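D-threo-3-hydroxyaspartate dehydratase (Delftia, PDB 3WQE) catalyses the deamination of D-threo-3-hydroxyaspartate to oxaloacetate and ammonium, using pyridoxal 5'-phosphate and a divalent metal ion. Local coordinates at residues P50-S55 with S70-S75; L108-C113 with Q135-E140; V179-G184 with A204-A209. All coordinates share one frame; numbering follows the deposited sequence. Where two conformers were deposited one is given.

From the N terminus, the three contacts follow in series; none nests in or crosses another. Interaction 1 closes a loop around helix 58-67 and joins the segment after strand 47-48 to strand 72-74. Interaction 2 closes a loop that holds strand 114-119 and most of helix 122-135, bringing the end of helix 102-110 against the turn after helix 122-135. Interaction 3 closes the chain between strand 175-180 and the middle of helix 192-215. All three lie in the alanine racemase-like barrel of parallel strands and outer helices. Interactions 1 and 3 have centres about 18 Å apart, and both reach the cofactor and the bound D-allothreonine. Interaction 2 lies on the surface, away from the cofactor.

Interaction 1: P50-S55 with S70-S75; sequences PHVKTS and SGITVS. With PLP (pyridoxal-5'-phosphate), chain F; 2TL (D-allothreonine), chain H.
Pro-50 meets the strand 72-74 through its carbonyl. Thr-73 N donates to Pro-50 O at 2.8 Å in a nearly straight bond (172°), tilted from the carbonyl plane. His-51 forms the single backbone bridge, opposite Thr-73. Its CG lies anti to the backbone N (chi1 -156°), which carries the imidazole across the Thr-73 side chain. Thr-73 CG2 sits over one face, 3.7 Å from the centroid of the His-51 ring, in a CH-pi contact. Lys-53 CD covers the opposite face. Lys-53 N also donates to His-51 ND1 at 3.1 Å, from somewhat outside the ring plane. The ring is thus held on both faces and at one nitrogen. PLP N1 lies at its edge, in plane.

Val-52 N donates to Thr-73 O at 2.9 Å, so Thr-73 uses both its backbone N and O here. The Val-52 branches divide: CG2 lies beside Val-74 CG1 at 3.7 Å, while CG1 meets Ile-72 CG2. Phe-83 of helix 77-85 also packs on Val-52 and Ile-72. Lys-53 passes Ser-75, whose OG is bonded to Glu-79. The lysine chain then bends at its last torsion (chi4 63°), and NZ bonds Gln-329 of the second subunit.

Lys-53 is inferred to carry PLP as its Schiff base. Here Lys-53 NZ stands 3.6 Å from PLP C4A. The D-allothreonine N is instead 1.5 Å from PLP C4A. This is consistent with an external aldimine, the lysine displaced but still beside the carbon it would bind.

Interaction 2: L108-C113 with Q135-E140; sequences LRRRGC and QGEAFE
Arg-109 and Glu-137 make the salt bridge at the centre of this contact. Arg-109 NE donates to Glu-137 OE1 at 2.7 Å, with an N-H...O angle of 161°. The oxygen lies near the guanidinium plane and uses its anti lone pair, the one away from OE2. Arg-109 NH2 adds a weak bond to the same OE1 at 3.3 Å. One oxygen therefore takes both bonds, and the two flat groups are turned 65° apart. A bend at chi3 (62°) of Arg-109 turns NE and NH2 toward the carboxylate. The third nitrogen, NH1, is bonded to Leu-115 O. A water lies 2.8 Å from Glu-137 OE1 and is weakly linked to Arg-109 O, although it has more possible acceptors than protons.

Both segments run out of the C-terminal end of a helix. Gly-112 follows helix 102-110 and Gly-136 follows helix 122-135, each at positive phi in a Schellman motif. The contact thus joins the ends of two neighbouring outer helices of the TIM-barrel-like domain. Ala-138 then centres an inverse gamma turn that leads into strand 140-146.

Nonpolar contact comes from Phe-139. Its CD1 lies 3.6 Å from Arg-109 CD, so the ring meets the aliphatic part of the arginine. Glu-137 CG stands over the centre of one face of the Phe-139 ring. Leu-106, Ile-128 and Phe-131 also pack on Phe-139, which is buried under the charged pair. The Arg-109 guanidinium has Phe-139 CA and Glu-140 N over one face.

Arg-110 is exposed and has two conformers, so its approach is doubtful; in one, Arg-110 NH2 is 3.0 Å from Gln-135 O.

Interaction 3: V179-G184 with A204-A209; sequences VLTHAG and AGCVQA. With PLP (pyridoxal-5'-phosphate), chain F; 2TL (D-allothreonine), chain H.
Cys-206 is the main residue that helix 192-215 sends against the segment 179-184. With chi1 at -152°, Cys-206 SG swings to the far side from the backbone N and leans onto the chain between Leu-180 and Thr-181. Cys-206 SG is 3.8 Å from Leu-180 C. The same sulfur touches Val-179 CG2, also at 3.8 Å. Cys-206 CB meets the methyl of Thr-181, with 3.8 Å between Cys-206 CB and Thr-181 CG2. That methyl faces the helix, while Thr-181 OG1 is bonded to Ile-145 O and Thr-147 OG1. The backbone joins in where Val-179 CG2 rests 3.6 Å from Cys-206 O. Three residues on, Ala-209 makes a looser contact, its CB 4.4 Å from Val-179 CG1.

Beyond Thr-181 the chain enters the active site. The PLP ring lies over one face of the His-182 imidazole, with PLP C3 above its centre. Gly-184 N stands over the opposite face. His-182 NE2 and the D-allothreonine OG1 share a hydrogen bond of 2.8 Å in the ring plane. His-182 ND1 is bonded to Gly-226 O, so both nitrogens fix the turn of the ring. A leucine here would probably leave the D-allothreonine hydroxyl and Gly-226 O without their imidazole partners, and the flat ring over PLP would be lost.

The helix packs on the outside of the parallel barrel. Cys-206 also touches Val-223 and Val-225 of strand 222-225, and Ala-209 touches Ile-145 of strand 140-146. Strand 175-180 runs between these two strands, bonded to both, beneath the helix.

Interaction 1: P50-S55 with S70-S75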
loop_
_atom_site.group_PDB
_atom_site.type_symbol
_atom_site.label_atom_id
_atom_site.label_comp_id
_atom_site.label_asym_id
_atom_site.label_seq_id
_atom_site.Cartn_x
_atom_site.Cartn_y
_atom_site.Cartn_z
ATOM N N PRO B 50 -5.484 -4.201 -22.475
ATOM C CA PRO B 50 -4.959 -3.417 -21.343
ATOM C C PRO B 50 -4.850 -4.285 -20.082
ATOM O O PRO B 50 -5.696 -5.151 -19.812
ATOM C CB PRO B 50 -6.053 -2.308 -21.106
ATOM C CG PRO B 50 -7.283 -2.788 -21.851
ATOM C CD PRO B 50 -6.770 -3.707 -23.026
ATOM N N HIS B 51 -3.886 -3.895 -19.275
ATOM C CA HIS B 51 -3.710 -4.571 -17.944
ATOM C C HIS B 51 -4.458 -3.760 -16.934
ATOM O O HIS B 51 -4.083 -2.635 -16.570
ATOM C CB HIS B 51 -2.240 -4.675 -17.655
ATOM C CG HIS B 51 -2.018 -5.808 -16.685
ATOM N ND1 HIS B 51 -2.911 -6.057 -15.645
ATOM C CD2 HIS B 51 -1.054 -6.852 -16.652
ATOM C CE1 HIS B 51 -2.532 -7.221 -15.026
ATOM N NE2 HIS B 51 -1.395 -7.650 -15.610
ATOM N N VAL B 52 -5.544 -4.347 -16.473
ATOM C CA VAL B 52 -6.418 -3.626 -15.539
ATOM C C VAL B 52 -5.894 -3.644 -14.115
ATOM O O VAL B 52 -6.545 -3.008 -13.271
ATOM C CB VAL B 52 -7.892 -4.088 -15.567
ATOM C CG1 VAL B 52 -8.426 -3.822 -16.971
ATOM C CG2 VAL B 52 -8.040 -5.568 -15.187
ATOM N N LYS B 53 -4.730 -4.240 -13.867
ATOM C CA LYS B 53 -4.272 -4.250 -12.456
ATOM C C LYS B 53 -3.913 -2.800 -12.009
ATOM O O LYS B 53 -3.853 -2.601 -10.764
ATOM C CB LYS B 53 -3.039 -5.151 -12.265
ATOM C CG LYS B 53 -1.785 -4.546 -12.863
ATOM C CD LYS B 53 -0.554 -5.526 -12.629
ATOM C CE LYS B 53 0.647 -4.973 -13.401
ATOM N NZ LYS B 53 1.092 -3.652 -12.931
ATOM N N THR B 54 -3.724 -1.841 -12.917
ATOM C CA THR B 54 -3.399 -0.468 -12.450
ATOM C C THR B 54 -4.630 0.166 -11.782
ATOM O O THR B 54 -4.475 0.893 -10.774
ATOM C CB THR B 54 -3.080 0.362 -13.699
ATOM O OG1 THR B 54 -1.817 -0.169 -14.148
ATOM C CG2 THR B 54 -2.853 1.835 -13.360
ATOM N N SER B 55 -5.839 -0.038 -12.317
ATOM C CA SER B 55 -7.043 0.671 -11.746
ATOM C C SER B 55 -7.950 -0.304 -10.995
ATOM O O SER B 55 -8.661 0.115 -10.072
ATOM C CB SER B 55 -7.912 1.322 -12.903
ATOM O OG SER B 55 -8.623 0.286 -13.654
ATOM N N SER B 70 -9.146 -4.940 -26.842
ATOM C CA SER B 70 -9.633 -6.296 -27.130
ATOM C C SER B 70 -9.259 -7.130 -25.895
ATOM O O SER B 70 -8.107 -7.594 -25.765
ATOM C CB SER B 70 -8.892 -6.889 -28.329
ATOM O OG SER B 70 -9.131 -6.160 -29.475
ATOM N N GLY B 71 -10.281 -7.317 -25.037
ATOM C CA GLY B 71 -9.963 -8.147 -23.853
ATOM C C GLY B 71 -9.177 -7.357 -22.863
ATOM O O GLY B 71 -8.920 -6.157 -22.973
ATOM N N ILE B 72 -8.909 -8.091 -21.760
ATOM C CA ILE B 72 -8.097 -7.493 -20.677
ATOM C C ILE B 72 -7.053 -8.481 -20.183
ATOM O O ILE B 72 -7.131 -9.701 -20.407
ATOM C CB ILE B 72 -8.948 -7.058 -19.438
ATOM C CG1 ILE B 72 -9.690 -8.258 -18.788
ATOM C CG2 ILE B 72 -9.909 -5.948 -19.879
ATOM C CD1 ILE B 72 -10.484 -7.875 -17.493
ATOM N N THR B 73 -6.071 -7.917 -19.505
ATOM C CA THR B 73 -5.093 -8.720 -18.682
ATOM C C THR B 73 -5.397 -8.413 -17.219
ATOM O O THR B 73 -5.665 -7.262 -16.828
ATOM C CB THR B 73 -3.642 -8.272 -18.973
ATOM O OG1 THR B 73 -3.426 -8.174 -20.431
ATOM C CG2 THR B 73 -2.667 -9.297 -18.456
ATOM N N VAL B 74 -5.353 -9.491 -16.419
ATOM C CA VAL B 74 -5.545 -9.289 -14.958
ATOM C C VAL B 74 -4.347 -9.963 -14.231
ATOM O O VAL B 74 -3.680 -10.865 -14.724
ATOM C CB VAL B 74 -6.845 -9.971 -14.478
ATOM C CG1 VAL B 74 -8.085 -9.312 -15.144
ATOM C CG2 VAL B 74 -6.900 -11.525 -14.744
ATOM N N SER B 75 -4.163 -9.495 -13.005
ATOM C CA SER B 75 -3.056 -9.966 -12.158
ATOM C C SER B 75 -3.463 -10.926 -11.066
ATOM O O SER B 75 -2.577 -11.431 -10.314
ATOM C CB SER B 75 -2.262 -8.797 -11.558
ATOM O OG SER B 75 -3.006 -8.164 -10.479
HETATM N N1 PLP F . 1.940 -7.540 -18.646
HETATM C C2 PLP F . 2.453 -8.085 -17.538
HETATM C C2A PLP F . 2.568 -9.598 -17.450
HETATM C C3 PLP F . 2.994 -7.302 -16.459
HETATM O O3 PLP F . 3.507 -7.884 -15.354
HETATM C C4 PLP F . 2.778 -5.917 -16.510
HETATM C C4A PLP F . 3.277 -4.987 -15.515
HETATM C C5 PLP F . 2.160 -5.380 -17.710
HETATM C C6 PLP F . 1.771 -6.267 -18.755
HETATM C C5A PLP F . 1.843 -3.864 -17.811
HETATM O O4P PLP F . 3.008 -3.051 -17.829
HETATM P P PLP F . 2.782 -1.480 -17.592
HETATM O O1P PLP F . 1.892 -1.092 -18.767
HETATM O O2P PLP F . 4.201 -1.033 -17.737
HETATM O O3P PLP F . 2.128 -1.304 -16.259
HETATM N N 2TL H . 4.171 -5.581 -14.440
HETATM C CA 2TL H . 4.723 -4.644 -13.389
HETATM C CB 2TL H . 6.236 -4.537 -13.702
HETATM O OG1 2TL H . 6.501 -3.704 -14.786
HETATM C CG2 2TL H . 7.056 -5.730 -13.825
HETATM C C 2TL H . 4.544 -5.429 -12.093
HETATM O O 2TL H . 4.321 -6.633 -12.207
HETATM O OXT 2TL H . 4.585 -4.755 -11.110
#

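Interaction 2: L108-C113 with Q135-E140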
loop_
_atom_site.group_PDB
_atom_site.type_symbol
_atom_site.label_atom_id
_atom_site.label_comp_id
_atom_site.label_asym_id
_atom_site.label_seq_id
_atom_site.Cartn_x
_atom_site.Cartn_y
_atom_site.Cartn_z
ATOM N N LEU B 108 -14.646 -20.372 -13.444
ATOM C CA LEU B 108 -14.791 -19.115 -14.279
ATOM C C LEU B 108 -15.063 -19.577 -15.760
ATOM O O LEU B 108 -16.030 -19.063 -16.373
ATOM C CB LEU B 108 -13.552 -18.252 -14.222
ATOM C CG LEU B 108 -13.636 -17.305 -13.010
ATOM C CD1 LEU B 108 -12.174 -16.929 -12.779
ATOM C CD2 LEU B 108 -14.506 -16.066 -13.295
ATOM N N ARG B 109 -14.263 -20.537 -16.238
ATOM C CA ARG B 109 -14.481 -20.951 -17.692
ATOM C C ARG B 109 -15.871 -21.610 -17.803
ATOM O O ARG B 109 -16.590 -21.385 -18.823
ATOM C CB ARG B 109 -13.404 -21.949 -18.098
ATOM C CG ARG B 109 -12.091 -21.226 -18.327
ATOM C CD ARG B 109 -10.945 -22.170 -18.722
ATOM N NE ARG B 109 -11.290 -22.814 -20.007
ATOM C CZ ARG B 109 -11.089 -22.289 -21.200
ATOM N NH1 ARG B 109 -10.502 -21.068 -21.364
ATOM N NH2 ARG B 109 -11.514 -23.016 -22.253
ATOM N N ARG B 110 -16.310 -22.455 -16.823
ATOM C CA ARG B 110 -17.600 -23.125 -16.948
ATOM C C ARG B 110 -18.781 -22.127 -16.887
ATOM O O ARG B 110 -19.822 -22.468 -17.510
ATOM C CB ARG B 110 -17.773 -24.293 -15.973
ATOM C CG ARG B 110 -16.548 -25.240 -16.156
ATOM C CD ARG B 110 -16.614 -26.809 -16.242
ATOM N NE ARG B 110 -16.678 -27.374 -14.876
ATOM C CZ ARG B 110 -16.369 -28.581 -14.333
ATOM N NH1 ARG B 110 -16.700 -28.671 -13.004
ATOM N NH2 ARG B 110 -15.753 -29.625 -14.938
ATOM N N ARG B 111 -18.590 -20.937 -16.268
ATOM C CA ARG B 111 -19.622 -19.819 -16.270
ATOM C C ARG B 111 -19.615 -19.022 -17.580
ATOM O O ARG B 111 -20.454 -18.143 -17.691
ATOM C CB ARG B 111 -19.298 -18.697 -15.139
ATOM C CG ARG B 111 -19.505 -19.267 -13.823
ATOM C CD ARG B 111 -19.790 -18.115 -12.822
ATOM N NE ARG B 111 -18.825 -17.180 -12.357
ATOM C CZ ARG B 111 -17.829 -17.514 -11.515
ATOM N NH1 ARG B 111 -17.643 -18.814 -11.138
ATOM N NH2 ARG B 111 -16.996 -16.618 -11.142
ATOM N N GLY B 112 -18.654 -19.246 -18.446
ATOM C CA GLY B 112 -18.587 -18.553 -19.678
ATOM C C GLY B 112 -17.472 -17.579 -19.828
ATOM O O GLY B 112 -17.419 -16.836 -20.822
ATOM N N CYS B 113 -16.492 -17.579 -18.924
ATOM C CA CYS B 113 -15.367 -16.661 -19.086
ATOM C C CYS B 113 -14.295 -17.319 -19.932
ATOM O O CYS B 113 -13.881 -18.489 -19.688
ATOM C CB CYS B 113 -14.722 -16.376 -17.665
ATOM S SG CYS B 113 -13.365 -15.181 -17.772
ATOM N N GLN B 135 -11.214 -33.191 -15.409
ATOM C CA GLN B 135 -12.457 -32.367 -15.309
ATOM C C GLN B 135 -13.120 -32.193 -16.699
ATOM O O GLN B 135 -14.186 -31.458 -16.722
ATOM C CB GLN B 135 -12.159 -30.979 -14.758
ATOM C CG GLN B 135 -11.633 -31.110 -13.298
ATOM C CD GLN B 135 -12.610 -31.684 -12.351
ATOM O OE1 GLN B 135 -13.836 -31.395 -12.423
ATOM N NE2 GLN B 135 -12.139 -32.469 -11.424
ATOM N N GLY B 136 -12.534 -32.680 -17.764
ATOM C CA GLY B 136 -13.115 -32.577 -19.149
ATOM C C GLY B 136 -13.012 -31.132 -19.630
ATOM O O GLY B 136 -13.977 -30.576 -20.195
ATOM N N GLU B 137 -11.901 -30.461 -19.308
ATOM C CA GLU B 137 -11.701 -29.064 -19.724
ATOM C C GLU B 137 -10.419 -28.822 -20.448
ATOM O O GLU B 137 -9.342 -29.180 -19.956
ATOM C CB GLU B 137 -11.637 -28.126 -18.483
ATOM C CG GLU B 137 -11.593 -26.613 -18.789
ATOM C CD GLU B 137 -12.937 -26.089 -19.380
ATOM O OE1 GLU B 137 -12.905 -24.972 -19.936
ATOM O OE2 GLU B 137 -13.980 -26.775 -19.293
ATOM N N ALA B 138 -10.496 -28.310 -21.705
ATOM C CA ALA B 138 -9.334 -28.027 -22.459
ATOM C C ALA B 138 -8.958 -26.600 -22.187
ATOM O O ALA B 138 -9.409 -25.599 -22.832
ATOM C CB ALA B 138 -9.656 -28.241 -23.957
ATOM N N PHE B 139 -8.266 -26.395 -21.096
ATOM C CA PHE B 139 -7.846 -25.033 -20.726
ATOM C C PHE B 139 -7.011 -24.436 -21.811
ATOM O O PHE B 139 -6.178 -25.172 -22.485
ATOM C CB PHE B 139 -6.898 -25.114 -19.497
ATOM C CG PHE B 139 -7.663 -25.400 -18.193
ATOM C CD1 PHE B 139 -8.289 -24.346 -17.501
ATOM C CD2 PHE B 139 -7.650 -26.740 -17.648
ATOM C CE1 PHE B 139 -8.960 -24.590 -16.264
ATOM C CE2 PHE B 139 -8.361 -26.988 -16.464
ATOM C CZ PHE B 139 -8.995 -25.921 -15.777
ATOM N N GLU B 140 -7.103 -23.100 -21.946
ATOM C CA GLU B 140 -6.157 -22.424 -22.903
ATOM C C GLU B 140 -5.008 -21.883 -22.084
ATOM O O GLU B 140 -5.220 -21.179 -21.058
ATOM C CB GLU B 140 -6.890 -21.212 -23.621
ATOM C CG GLU B 140 -5.909 -20.568 -24.605
ATOM C CD GLU B 140 -6.564 -19.542 -25.499
ATOM O OE1 GLU B 140 -5.797 -18.711 -26.050
ATOM O OE2 GLU B 140 -7.846 -19.602 -25.642
HETATM O O HOH W 1 -15.550 -24.095 -20.365
#

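Interaction 3: V179-G184 with A204-A209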
loop_
_atom_site.group_PDB
_atom_site.type_symbol
_atom_site.label_atom_id
_atom_site.label_comp_id
_atom_site.label_asym_id
_atom_site.label_seq_id
_atom_site.Cartn_x
_atom_site.Cartn_y
_atom_site.Cartn_z
ATOM N N VAL B 179 2.165 -17.299 -26.860
ATOM C CA VAL B 179 3.329 -16.953 -25.993
ATOM C C VAL B 179 3.160 -15.498 -25.613
ATOM O O VAL B 179 2.541 -14.686 -26.294
ATOM C CB VAL B 179 4.689 -17.126 -26.690
ATOM C CG1 VAL B 179 5.028 -18.643 -26.808
ATOM C CG2 VAL B 179 4.712 -16.503 -28.134
ATOM N N LEU B 180 3.703 -15.149 -24.444
ATOM C CA LEU B 180 3.660 -13.739 -23.998
ATOM C C LEU B 180 4.931 -13.390 -23.320
ATOM O O LEU B 180 5.653 -14.275 -22.754
ATOM C CB LEU B 180 2.477 -13.429 -23.047
ATOM C CG LEU B 180 2.626 -13.940 -21.592
ATOM C CD1 LEU B 180 1.625 -13.163 -20.709
ATOM C CD2 LEU B 180 2.377 -15.448 -21.479
ATOM N N THR B 181 5.303 -12.119 -23.360
ATOM C CA THR B 181 6.471 -11.601 -22.608
ATOM C C THR B 181 6.171 -10.267 -22.046
ATOM O O THR B 181 5.318 -9.550 -22.638
ATOM C CB THR B 181 7.761 -11.595 -23.464
ATOM O OG1 THR B 181 8.921 -11.435 -22.636
ATOM C CG2 THR B 181 7.708 -10.475 -24.547
ATOM N N HIS B 182 6.924 -9.846 -20.999
ATOM C CA HIS B 182 6.801 -8.497 -20.483
ATOM C C HIS B 182 8.184 -7.982 -20.250
ATOM O O HIS B 182 8.936 -8.547 -19.411
ATOM C CB HIS B 182 6.081 -8.558 -19.126
ATOM C CG HIS B 182 6.123 -7.261 -18.400
ATOM N ND1 HIS B 182 5.509 -6.102 -18.823
ATOM C CD2 HIS B 182 6.713 -6.988 -17.129
ATOM C CE1 HIS B 182 5.700 -5.095 -17.820
ATOM N NE2 HIS B 182 6.452 -5.632 -16.850
ATOM N N ALA B 183 8.590 -6.934 -20.986
ATOM C CA ALA B 183 10.008 -6.428 -20.842
ATOM C C ALA B 183 10.077 -5.390 -19.719
ATOM O O ALA B 183 10.156 -4.172 -19.899
ATOM C CB ALA B 183 10.606 -5.810 -22.177
ATOM N N GLY B 184 9.961 -5.929 -18.487
ATOM C CA GLY B 184 9.830 -5.072 -17.316
ATOM C C GLY B 184 11.134 -4.394 -17.046
ATOM O O GLY B 184 11.102 -3.386 -16.268
ATOM N N ALA B 204 11.338 -9.293 -30.814
ATOM C CA ALA B 204 12.127 -10.356 -31.496
ATOM C C ALA B 204 12.117 -11.637 -30.682
ATOM O O ALA B 204 12.018 -12.725 -31.237
ATOM C CB ALA B 204 13.556 -9.887 -31.755
ATOM N N GLY B 205 12.196 -11.456 -29.388
ATOM C CA GLY B 205 12.361 -12.706 -28.558
ATOM C C GLY B 205 11.023 -13.374 -28.430
ATOM O O GLY B 205 10.989 -14.623 -28.484
ATOM N N CYS B 206 9.941 -12.631 -28.304
ATOM C CA CYS B 206 8.659 -13.313 -28.189
ATOM C C CYS B 206 8.304 -14.033 -29.520
ATOM O O CYS B 206 7.775 -15.185 -29.556
ATOM C CB CYS B 206 7.524 -12.357 -27.798
ATOM S SG CYS B 206 6.216 -13.204 -26.912
ATOM N N VAL B 207 8.533 -13.323 -30.672
ATOM C CA VAL B 207 8.275 -13.975 -31.994
ATOM C C VAL B 207 9.190 -15.180 -32.172
ATOM O O VAL B 207 8.751 -16.213 -32.698
ATOM C CB VAL B 207 8.487 -12.897 -33.099
ATOM C CG1 VAL B 207 8.351 -13.613 -34.440
ATOM C CG2 VAL B 207 7.306 -11.905 -32.973
ATOM N N GLN B 208 10.444 -15.014 -31.752
ATOM C CA GLN B 208 11.395 -16.187 -31.822
ATOM C C GLN B 208 10.810 -17.430 -31.140
ATOM O O GLN B 208 10.893 -18.560 -31.716
ATOM C CB GLN B 208 12.718 -15.790 -31.178
ATOM C CG GLN B 208 13.751 -16.903 -31.220
ATOM C CD GLN B 208 15.000 -16.523 -30.418
ATOM O OE1 GLN B 208 15.033 -15.428 -29.833
ATOM N NE2 GLN B 208 15.960 -17.373 -30.375
ATOM N N ALA B 209 10.291 -17.216 -29.906
ATOM C CA ALA B 209 9.677 -18.368 -29.172
ATOM C C ALA B 209 8.517 -18.945 -29.964
ATOM O O ALA B 209 8.413 -20.174 -30.112
ATOM C CB ALA B 209 9.222 -17.957 -27.756
HETATM N N1 PLP F . 1.940 -7.540 -18.646
HETATM C C2 PLP F . 2.453 -8.085 -17.538
HETATM C C2A PLP F . 2.568 -9.598 -17.450
HETATM C C3 PLP F . 2.994 -7.302 -16.459
HETATM O O3 PLP F . 3.507 -7.884 -15.354
HETATM C C4 PLP F . 2.778 -5.917 -16.510
HETATM C C4A PLP F . 3.277 -4.987 -15.515
HETATM C C5 PLP F . 2.160 -5.380 -17.710
HETATM C C6 PLP F . 1.771 -6.267 -18.755
HETATM C C5A PLP F . 1.843 -3.864 -17.811
HETATM O O4P PLP F . 3.008 -3.051 -17.829
HETATM P P PLP F . 2.782 -1.480 -17.592
HETATM O O1P PLP F . 1.892 -1.092 -18.767
HETATM O O2P PLP F . 4.201 -1.033 -17.737
HETATM O O3P PLP F . 2.128 -1.304 -16.259
HETATM N N 2TL H . 4.171 -5.581 -14.440
HETATM C CA 2TL H . 4.723 -4.644 -13.389
HETATM C CB 2TL H . 6.236 -4.537 -13.702
HETATM O OG1 2TL H . 6.501 -3.704 -14.786
HETATM C CG2 2TL H . 7.056 -5.730 -13.825
HETATM C C 2TL H . 4.544 -5.429 -12.093
HETATM O O 2TL H . 4.321 -6.633 -12.207
HETATM O OXT 2TL H . 4.585 -4.755 -11.110
#